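Local coordinates for pesticidal crystal protein Cry2Aa (PDB 1I5P) that kills mosquito and moth larvae by binding to midgut epithelial cells and promoting their colloid-osmotic lysis, at residues Leu261-Ser266 / Phe587-Ile592. Residues are numbered along the deposited sequence; the frame is centred on the assembly and turned at random.
Sequences LFKYQS and FSDINI
A salt bridge at the interface between the helical domain and the C-terminal beta sandwich ties Lys263 to Asp589. Lys263 sits in the type I turn Leu261-Tyr264, which follows helix 238-259. Asp589 belongs to strand 585-597 of the sandwich. Lys263 NZ lies 2.7 Å from Asp589 OD2. Tyr264 OH donates a hydrogen bond to the same OD2 at 2.6 Å. Lys263 NZ (49° out of the plane) and Tyr264 OH (52°) reach OD2 from opposite faces of the carboxylate. Chi1 of Lys263 (74°) sets CG between the backbone N and the carbonyl carbon, and CG lies 3.4 Å above the plane of the Tyr264 ring, offset toward its rim. Further out, a bend at chi3 turns the end of the lysine chain. A water accepts from Lys263 NZ at 3.2 Å and from Asp589 N at 3.1 Å, adding a water-mediated link from the lysine to the backbone of the strand. Lys263 NZ also comes to the edge of the Phe587 ring. Asp578 is a second acidic partner of Lys263, and Arg548 pairs with Asp589 OD1. Both carboxylate oxygens of Asp589 thus have a cationic partner, which probably keeps this partly exposed acid ionised and restricts its rotation.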
loop_
_atom_site.group_PDB
_atom_site.type_symbol
_atom_site.label_atom_id
_atom_site.label_comp_id
_atom_site.label_asym_id
_atom_site.label_seq_id
_atom_site.Cartn_x
_atom_site.Cartn_y
_atom_site.Cartn_z
ATOM N N LEU A 261 2.192 -6.880 -12.564
ATOM C CA LEU A 261 1.953 -5.722 -13.428
ATOM C C LEU A 261 3.121 -5.554 -14.397
ATOM O O LEU A 261 3.091 -4.690 -15.267
ATOM C CB LEU A 261 1.763 -4.440 -12.598
ATOM C CG LEU A 261 0.471 -4.391 -11.772
ATOM C CD1 LEU A 261 0.414 -3.094 -10.987
ATOM C CD2 LEU A 261 -0.751 -4.529 -12.690
ATOM N N PHE A 262 4.152 -6.383 -14.246
ATOM C CA PHE A 262 5.310 -6.324 -15.140
ATOM C C PHE A 262 4.846 -6.589 -16.573
ATOM O O PHE A 262 5.482 -6.163 -17.538
ATOM C CB PHE A 262 6.354 -7.379 -14.755
ATOM C CG PHE A 262 7.372 -6.915 -13.737
ATOM C CD1 PHE A 262 8.449 -7.732 -13.409
ATOM C CD2 PHE A 262 7.278 -5.666 -13.133
ATOM C CE1 PHE A 262 9.418 -7.317 -12.498
ATOM C CE2 PHE A 262 8.241 -5.238 -12.221
ATOM C CZ PHE A 262 9.315 -6.063 -11.902
ATOM N N LYS A 263 3.731 -7.301 -16.700
ATOM C CA LYS A 263 3.163 -7.635 -18.003
ATOM C C LYS A 263 2.660 -6.380 -18.721
ATOM O O LYS A 263 2.302 -6.432 -19.897
ATOM C CB LYS A 263 2.003 -8.627 -17.834
ATOM C CG LYS A 263 0.737 -7.973 -17.276
ATOM C CD LYS A 263 -0.180 -8.921 -16.491
ATOM C CE LYS A 263 -1.097 -9.755 -17.364
ATOM N NZ LYS A 263 -2.226 -10.293 -16.543
ATOM N N TYR A 264 2.618 -5.258 -18.009
ATOM C CA TYR A 264 2.161 -3.998 -18.597
ATOM C C TYR A 264 3.285 -2.982 -18.764
ATOM O O TYR A 264 4.299 -3.033 -18.066
ATOM C CB TYR A 264 1.057 -3.366 -17.737
ATOM C CG TYR A 264 -0.240 -4.140 -17.709
ATOM C CD1 TYR A 264 -0.628 -4.847 -16.572
ATOM C CD2 TYR A 264 -1.065 -4.196 -18.837
ATOM C CE1 TYR A 264 -1.807 -5.601 -16.557
ATOM C CE2 TYR A 264 -2.240 -4.948 -18.833
ATOM C CZ TYR A 264 -2.602 -5.648 -17.693
ATOM O OH TYR A 264 -3.734 -6.426 -17.709
ATOM N N GLN A 265 3.097 -2.058 -19.699
ATOM C CA GLN A 265 4.058 -0.993 -19.947
ATOM C C GLN A 265 3.303 0.318 -19.939
ATOM O O GLN A 265 2.155 0.383 -20.380
ATOM C CB GLN A 265 4.740 -1.148 -21.307
ATOM C CG GLN A 265 5.694 -2.327 -21.406
ATOM C CD GLN A 265 6.310 -2.433 -22.788
ATOM O OE1 GLN A 265 7.374 -1.870 -23.056
ATOM N NE2 GLN A 265 5.635 -3.149 -23.678
ATOM N N SER A 266 3.957 1.361 -19.446
ATOM C CA SER A 266 3.361 2.687 -19.399
ATOM C C SER A 266 2.063 2.638 -18.592
ATOM O O SER A 266 1.011 3.094 -19.043
ATOM C CB SER A 266 3.089 3.174 -20.827
ATOM O OG SER A 266 2.906 4.573 -20.873
ATOM N N PHE A 587 -7.115 -13.685 -9.502
ATOM C CA PHE A 587 -7.336 -12.656 -10.496
ATOM C C PHE A 587 -7.092 -13.037 -11.943
ATOM O O PHE A 587 -6.364 -13.979 -12.265
ATOM C CB PHE A 587 -6.523 -11.397 -10.138
ATOM C CG PHE A 587 -5.161 -11.327 -10.786
ATOM C CD1 PHE A 587 -5.021 -10.932 -12.117
ATOM C CD2 PHE A 587 -4.014 -11.626 -10.058
ATOM C CE1 PHE A 587 -3.762 -10.836 -12.708
ATOM C CE2 PHE A 587 -2.747 -11.533 -10.641
ATOM C CZ PHE A 587 -2.622 -11.136 -11.967
ATOM N N SER A 588 -7.740 -12.271 -12.809
ATOM C CA SER A 588 -7.615 -12.399 -14.243
ATOM C C SER A 588 -7.900 -10.998 -14.750
ATOM O O SER A 588 -8.756 -10.304 -14.199
ATOM C CB SER A 588 -8.644 -13.372 -14.808
ATOM O OG SER A 588 -8.449 -13.518 -16.204
ATOM N N ASP A 589 -7.180 -10.569 -15.778
ATOM C CA ASP A 589 -7.396 -9.242 -16.335
ATOM C C ASP A 589 -8.367 -9.341 -17.499
ATOM O O ASP A 589 -8.072 -9.966 -18.511
ATOM C CB ASP A 589 -6.069 -8.631 -16.791
ATOM C CG ASP A 589 -5.130 -8.366 -15.633
ATOM O OD1 ASP A 589 -5.624 -8.245 -14.494
ATOM O OD2 ASP A 589 -3.906 -8.269 -15.860
ATOM N N ILE A 590 -9.534 -8.729 -17.334
ATOM C CA ILE A 590 -10.557 -8.753 -18.366
ATOM C C ILE A 590 -10.468 -7.524 -19.255
ATOM O O ILE A 590 -10.564 -6.389 -18.775
ATOM C CB ILE A 590 -11.972 -8.778 -17.766
ATOM C CG1 ILE A 590 -12.045 -9.755 -16.588
ATOM C CG2 ILE A 590 -12.971 -9.144 -18.853
ATOM C CD1 ILE A 590 -11.750 -11.206 -16.947
ATOM N N ASN A 591 -10.283 -7.751 -20.550
ATOM C CA ASN A 591 -10.206 -6.656 -21.509
ATOM C C ASN A 591 -11.643 -6.231 -21.809
ATOM O O ASN A 591 -12.386 -6.936 -22.493
ATOM C CB ASN A 591 -9.493 -7.127 -22.784
ATOM C CG ASN A 591 -9.208 -5.989 -23.764
ATOM O OD1 ASN A 591 -8.409 -6.137 -24.690
ATOM N ND2 ASN A 591 -9.866 -4.854 -23.566
ATOM N N ILE A 592 -12.037 -5.083 -21.268
ATOM C CA ILE A 592 -13.386 -4.569 -21.464
ATOM C C ILE A 592 -13.544 -3.912 -22.828
ATOM O O ILE A 592 -14.551 -4.096 -23.504
ATOM C CB ILE A 592 -13.752 -3.537 -20.381
ATOM C CG1 ILE A 592 -13.576 -4.156 -18.990
ATOM C CG2 ILE A 592 -15.182 -3.071 -20.576
ATOM C CD1 ILE A 592 -14.372 -5.433 -18.774
HETATM O O HOH W 1 -4.857 -11.914 -17.351
#